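Local structure of NADH oxidase (Thermus thermophilus, 6RVB) at residues K355-Y367 with Y424-A438. The protein acts as an FAD-containing, NADH-dependent reductase of coenzyme A disulfide. Sequence-based numbering, arbitrary orientation.
Sequences KVFIQSRDGAHYY and YAPPFSPVWDPLLIA. With COA (coenzyme A), chain J.
Pro427 lies over one face of the Tyr367 ring: its CA is 3.6 Å from the ring centroid and only 9° off the normal, a CH-pi contact, while Pro427 CB and CG reach the phenol end. Tyr367 CG stands anti to the backbone N (chi1 -163°), which carries the ring over the proline; Tyr48 of the second subunit meets this ring edge-to-face. With an alanine here, the face that lies against Pro427 would be gone, and Tyr48 of the second subunit would probably lose its aromatic mate. Tyr366 passes aslant of Pro426, with CE1 3.8 Å from Pro426 CB, and Ala364 CB lies over the centre of the Tyr366 ring. Beside them, Ala364 N donates to Pro426 O (2.9 Å, 164° at the hydrogen), in the carbonyl plane on a lone pair, and so ties the two loops together. Asp362 OD1 and Phe428 O are both acceptors; Arg400 NH2 serves both, by a salt bridge and a weak hydrogen bond respectively. Back along the strand, Ser360 CB rests on Pro434 CG at 3.7 Å, and Ile358 CG1 is 3.6 Å from both Ile437 CD1 and Ala438 CB. Ile437 CD1 also touches adenine C4A of coenzyme A (3.8 Å), whose N6A donates to Gln359 O (2.6 Å). Strand 353-361, outermost of its antiparallel sheet within the chain, and helix 434-438 thus help form the adenine end of a coenzyme A site completed by the second subunit, whose Cys44 packs against Tyr424.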
# COMPACT_ATOMS: atom_id res chain seq x y z
N LYS A 355 -2.92 7.71 -21.16
CA LYS A 355 -2.31 6.84 -20.16
C LYS A 355 -0.80 6.95 -20.04
O LYS A 355 -0.14 7.47 -20.93
CB LYS A 355 -2.69 5.39 -20.38
CG LYS A 355 -2.02 4.74 -21.46
CD LYS A 355 -2.59 3.37 -21.66
CE LYS A 355 -2.10 2.71 -22.92
NZ LYS A 355 -3.15 1.67 -23.24
N VAL A 356 -0.27 6.45 -18.94
CA VAL A 356 1.13 6.28 -18.81
C VAL A 356 1.35 4.91 -18.15
O VAL A 356 0.52 4.50 -17.35
CB VAL A 356 1.73 7.47 -18.05
CG1 VAL A 356 1.53 7.34 -16.59
CG2 VAL A 356 3.15 7.45 -18.22
N PHE A 357 2.39 4.17 -18.48
CA PHE A 357 2.52 2.80 -17.90
C PHE A 357 3.98 2.47 -17.70
O PHE A 357 4.71 2.33 -18.69
CB PHE A 357 1.90 1.77 -18.86
CG PHE A 357 1.92 0.37 -18.37
CD1 PHE A 357 3.00 -0.45 -18.60
CD2 PHE A 357 0.83 -0.16 -17.66
CE1 PHE A 357 3.05 -1.79 -18.10
CE2 PHE A 357 0.86 -1.52 -17.14
CZ PHE A 357 1.98 -2.31 -17.36
N ILE A 358 4.42 2.41 -16.45
CA ILE A 358 5.82 2.36 -16.17
C ILE A 358 6.11 1.09 -15.45
O ILE A 358 5.18 0.54 -14.93
CB ILE A 358 6.41 3.57 -15.45
CG1 ILE A 358 5.88 3.70 -14.07
CG2 ILE A 358 6.12 4.72 -16.18
CD1 ILE A 358 6.56 2.89 -13.12
N GLN A 359 7.36 0.59 -15.54
CA GLN A 359 7.75 -0.57 -14.80
C GLN A 359 8.93 -0.21 -13.94
O GLN A 359 9.90 0.32 -14.50
CB GLN A 359 8.12 -1.69 -15.71
CG GLN A 359 9.22 -2.49 -15.11
CD GLN A 359 9.50 -3.77 -15.82
OE1 GLN A 359 9.05 -4.04 -16.93
NE2 GLN A 359 10.25 -4.59 -15.15
N SER A 360 8.82 -0.45 -12.62
CA SER A 360 9.76 -0.04 -11.62
C SER A 360 9.97 -1.25 -10.73
O SER A 360 9.62 -2.35 -11.11
CB SER A 360 9.25 1.09 -10.80
OG SER A 360 10.34 1.64 -10.07
N ARG A 361 10.62 -1.07 -9.59
CA ARG A 361 10.88 -2.17 -8.72
C ARG A 361 10.02 -2.00 -7.44
O ARG A 361 9.35 -1.00 -7.28
CB ARG A 361 12.37 -2.28 -8.40
CG ARG A 361 13.37 -1.48 -9.29
CD ARG A 361 14.89 -2.03 -9.32
NE ARG A 361 15.05 -3.34 -10.03
CZ ARG A 361 14.88 -4.59 -9.50
NH1 ARG A 361 14.56 -4.79 -8.23
NH2 ARG A 361 15.03 -5.68 -10.25
N ASP A 362 10.04 -2.98 -6.56
CA ASP A 362 9.29 -2.98 -5.35
C ASP A 362 10.23 -2.86 -4.20
O ASP A 362 10.13 -3.58 -3.26
CB ASP A 362 8.58 -4.31 -5.19
CG ASP A 362 7.31 -4.17 -4.29
OD1 ASP A 362 7.29 -3.27 -3.34
OD2 ASP A 362 6.33 -4.97 -4.50
N GLY A 363 11.19 -1.98 -4.26
CA GLY A 363 12.28 -2.04 -3.30
C GLY A 363 13.49 -1.64 -4.09
O GLY A 363 13.46 -1.74 -5.31
N ALA A 364 14.50 -1.15 -3.40
CA ALA A 364 15.65 -0.54 -3.99
C ALA A 364 16.28 -1.48 -5.01
O ALA A 364 16.19 -2.68 -4.84
CB ALA A 364 16.63 -0.23 -2.90
N HIS A 365 16.91 -0.93 -6.07
CA HIS A 365 17.70 -1.80 -6.99
C HIS A 365 18.65 -2.77 -6.24
O HIS A 365 18.60 -3.97 -6.42
CB HIS A 365 18.49 -1.02 -8.11
CG HIS A 365 19.65 -0.16 -7.63
ND1 HIS A 365 19.47 1.02 -6.93
CD2 HIS A 365 20.99 -0.29 -7.81
CE1 HIS A 365 20.65 1.57 -6.66
NE2 HIS A 365 21.59 0.79 -7.17
N TYR A 366 19.52 -2.24 -5.38
CA TYR A 366 20.43 -3.08 -4.65
C TYR A 366 19.80 -4.04 -3.62
O TYR A 366 20.53 -4.87 -3.09
CB TYR A 366 21.41 -2.19 -3.94
CG TYR A 366 20.82 -1.23 -2.95
CD1 TYR A 366 20.43 -1.64 -1.67
CD2 TYR A 366 20.72 0.09 -3.28
CE1 TYR A 366 19.91 -0.69 -0.74
CE2 TYR A 366 20.22 1.01 -2.40
CZ TYR A 366 19.80 0.66 -1.12
OH TYR A 366 19.28 1.67 -0.25
N TYR A 367 18.49 -3.94 -3.29
CA TYR A 367 17.94 -4.82 -2.21
C TYR A 367 17.63 -6.20 -2.64
O TYR A 367 17.06 -6.42 -3.66
CB TYR A 367 16.72 -4.26 -1.59
CG TYR A 367 16.36 -4.88 -0.25
CD1 TYR A 367 16.98 -4.47 0.95
CD2 TYR A 367 15.37 -5.81 -0.19
CE1 TYR A 367 16.61 -5.01 2.13
CE2 TYR A 367 14.96 -6.32 0.98
CZ TYR A 367 15.56 -5.96 2.13
OH TYR A 367 15.09 -6.60 3.26
N TYR A 424 9.35 5.63 2.00
CA TYR A 424 10.56 5.07 1.38
C TYR A 424 11.45 4.35 2.33
O TYR A 424 11.79 4.87 3.38
CB TYR A 424 11.42 6.20 0.86
CG TYR A 424 12.74 5.70 0.51
CD1 TYR A 424 12.86 4.64 -0.38
CD2 TYR A 424 13.86 6.18 1.10
CE1 TYR A 424 14.10 4.05 -0.67
CE2 TYR A 424 15.11 5.62 0.81
CZ TYR A 424 15.24 4.55 -0.07
OH TYR A 424 16.48 3.98 -0.38
N ALA A 425 11.87 3.16 1.96
CA ALA A 425 13.00 2.47 2.60
C ALA A 425 13.39 1.25 1.74
O ALA A 425 12.55 0.68 1.09
CB ALA A 425 12.65 2.05 4.03
N PRO A 426 14.65 0.86 1.72
CA PRO A 426 15.10 -0.02 0.63
C PRO A 426 14.35 -1.33 0.48
O PRO A 426 14.15 -1.76 -0.63
CB PRO A 426 16.53 -0.26 0.93
CG PRO A 426 16.93 0.98 1.68
CD PRO A 426 15.74 1.31 2.55
N PRO A 427 13.90 -1.95 1.58
CA PRO A 427 13.16 -3.20 1.41
C PRO A 427 11.80 -3.02 0.70
O PRO A 427 11.29 -4.05 0.21
CB PRO A 427 12.88 -3.60 2.83
CG PRO A 427 13.93 -2.98 3.62
CD PRO A 427 14.19 -1.67 3.01
N PHE A 428 11.24 -1.80 0.64
CA PHE A 428 9.79 -1.62 0.38
C PHE A 428 9.42 -0.90 -0.89
O PHE A 428 8.47 -1.27 -1.57
CB PHE A 428 9.10 -0.96 1.57
CG PHE A 428 9.23 -1.70 2.79
CD1 PHE A 428 8.84 -3.04 2.85
CD2 PHE A 428 9.76 -1.11 3.90
CE1 PHE A 428 8.98 -3.79 4.06
CE2 PHE A 428 9.89 -1.85 5.12
CZ PHE A 428 9.54 -3.17 5.20
N SER A 429 10.14 0.16 -1.18
CA SER A 429 10.04 0.77 -2.48
C SER A 429 11.40 1.43 -2.81
O SER A 429 12.18 1.65 -1.92
CB SER A 429 8.85 1.72 -2.48
OG SER A 429 9.20 3.11 -2.27
N PRO A 430 11.70 1.70 -4.09
CA PRO A 430 12.88 2.50 -4.50
C PRO A 430 12.73 3.96 -3.97
O PRO A 430 11.64 4.24 -3.51
CB PRO A 430 12.76 2.54 -6.00
CG PRO A 430 11.74 1.62 -6.34
CD PRO A 430 10.83 1.40 -5.21
N VAL A 431 13.72 4.86 -4.04
CA VAL A 431 13.63 6.16 -3.38
C VAL A 431 12.55 7.12 -4.07
O VAL A 431 11.77 7.88 -3.45
CB VAL A 431 15.04 6.77 -3.31
CG1 VAL A 431 15.43 7.22 -4.65
CG2 VAL A 431 15.08 7.92 -2.37
N TRP A 432 12.44 7.02 -5.37
CA TRP A 432 11.18 7.45 -5.96
C TRP A 432 10.09 6.36 -6.00
O TRP A 432 10.30 5.35 -6.67
CB TRP A 432 11.48 7.89 -7.37
CG TRP A 432 12.21 9.22 -7.42
CD1 TRP A 432 13.50 9.40 -7.69
CD2 TRP A 432 11.66 10.50 -7.15
NE1 TRP A 432 13.80 10.71 -7.65
CE2 TRP A 432 12.67 11.40 -7.30
CE3 TRP A 432 10.41 10.95 -6.83
CZ2 TRP A 432 12.48 12.76 -7.09
CZ3 TRP A 432 10.22 12.24 -6.62
CH2 TRP A 432 11.25 13.15 -6.76
N ASP A 433 8.96 6.53 -5.30
CA ASP A 433 7.95 5.45 -5.31
C ASP A 433 7.48 5.22 -6.73
O ASP A 433 7.42 6.16 -7.47
CB ASP A 433 6.73 5.82 -4.48
CG ASP A 433 5.78 4.66 -4.33
OD1 ASP A 433 4.88 4.51 -5.19
OD2 ASP A 433 5.92 3.88 -3.34
N PRO A 434 7.12 3.99 -7.11
CA PRO A 434 6.61 3.86 -8.45
C PRO A 434 5.39 4.72 -8.74
O PRO A 434 5.30 5.15 -9.88
CB PRO A 434 6.29 2.41 -8.56
CG PRO A 434 7.20 1.82 -7.75
CD PRO A 434 7.42 2.68 -6.57
N LEU A 435 4.47 5.01 -7.82
CA LEU A 435 3.45 6.00 -8.11
C LEU A 435 4.11 7.37 -8.56
O LEU A 435 3.65 7.98 -9.49
CB LEU A 435 2.55 6.15 -6.90
CG LEU A 435 1.75 4.94 -6.59
CD1 LEU A 435 1.07 5.12 -5.27
CD2 LEU A 435 0.76 4.80 -7.66
N LEU A 436 5.14 7.87 -7.89
CA LEU A 436 5.69 9.15 -8.27
C LEU A 436 6.33 9.02 -9.66
O LEU A 436 6.32 9.96 -10.43
CB LEU A 436 6.71 9.70 -7.24
CG LEU A 436 5.98 9.73 -5.94
CD1 LEU A 436 6.84 10.31 -4.97
CD2 LEU A 436 4.68 10.53 -6.08
N ILE A 437 6.92 7.89 -10.01
CA ILE A 437 7.76 7.98 -11.19
C ILE A 437 6.72 8.00 -12.28
O ILE A 437 6.80 8.76 -13.23
CB ILE A 437 9.11 7.00 -11.36
CG1 ILE A 437 8.84 5.84 -12.17
CG2 ILE A 437 9.74 6.43 -10.14
CD1 ILE A 437 8.30 6.31 -13.43
N ALA A 438 5.67 7.22 -12.12
CA ALA A 438 4.58 7.25 -13.11
C ALA A 438 3.93 8.64 -13.22
O ALA A 438 3.49 8.97 -14.27
CB ALA A 438 3.59 6.24 -12.80
N1A COA J . 10.20 3.51 -15.96
C2A COA J . 10.06 4.66 -16.70
N3A COA J . 10.70 5.86 -16.40
C4A COA J . 11.55 5.98 -15.31
C5A COA J . 11.74 4.78 -14.44
C6A COA J . 11.03 3.51 -14.82
N6A COA J . 11.26 2.46 -13.96
N7A COA J . 12.56 5.13 -13.41
C8A COA J . 12.89 6.44 -13.60
N9A COA J . 12.29 6.95 -14.71
C1B COA J . 12.47 8.36 -15.14
C2B COA J . 12.03 9.39 -14.09
O2B COA J . 10.62 9.65 -14.22
C3B COA J . 12.84 10.65 -14.42
O3B COA J . 12.05 11.50 -15.29
P3B COA J . 12.51 12.88 -16.01
O7A COA J . 11.14 13.53 -16.14
O8A COA J . 13.52 13.54 -15.13
O9A COA J . 13.20 12.48 -17.30
C4B COA J . 14.05 10.10 -15.14
O4B COA J . 13.84 8.70 -15.37
C5B COA J . 15.30 10.20 -14.33
O5B COA J . 15.37 9.10 -13.41
P1A COA J . 16.85 8.55 -13.06
O1A COA J . 16.52 7.38 -12.20
O2A COA J . 17.70 8.37 -14.30
O3A COA J . 17.34 9.74 -12.07
P2A COA J . 18.44 10.93 -12.15
O4A COA J . 17.87 12.31 -11.72
O5A COA J . 19.22 10.71 -13.44
O6A COA J . 19.35 10.31 -10.98
CBP COA J . 20.70 10.05 -9.08
CCP COA J . 19.96 11.03 -9.95
CDP COA J . 20.60 8.60 -9.57
CEP COA J . 22.15 10.51 -9.17
CAP COA J . 20.11 10.24 -7.66
OAP COA J . 18.73 9.88 -7.57
C9P COA J . 20.90 9.54 -6.59
O9P COA J . 22.03 9.94 -6.26
N8P COA J . 20.34 8.47 -6.03
C7P COA J . 21.25 7.63 -5.26
C6P COA J . 21.38 8.15 -3.83
C5P COA J . 19.96 8.09 -3.29
O5P COA J . 19.15 8.99 -3.48
N4P COA J . 19.61 7.03 -2.59
C3P COA J . 18.62 7.32 -1.58
C2P COA J . 19.18 8.30 -0.57
S1P COA J . 19.52 7.33 0.92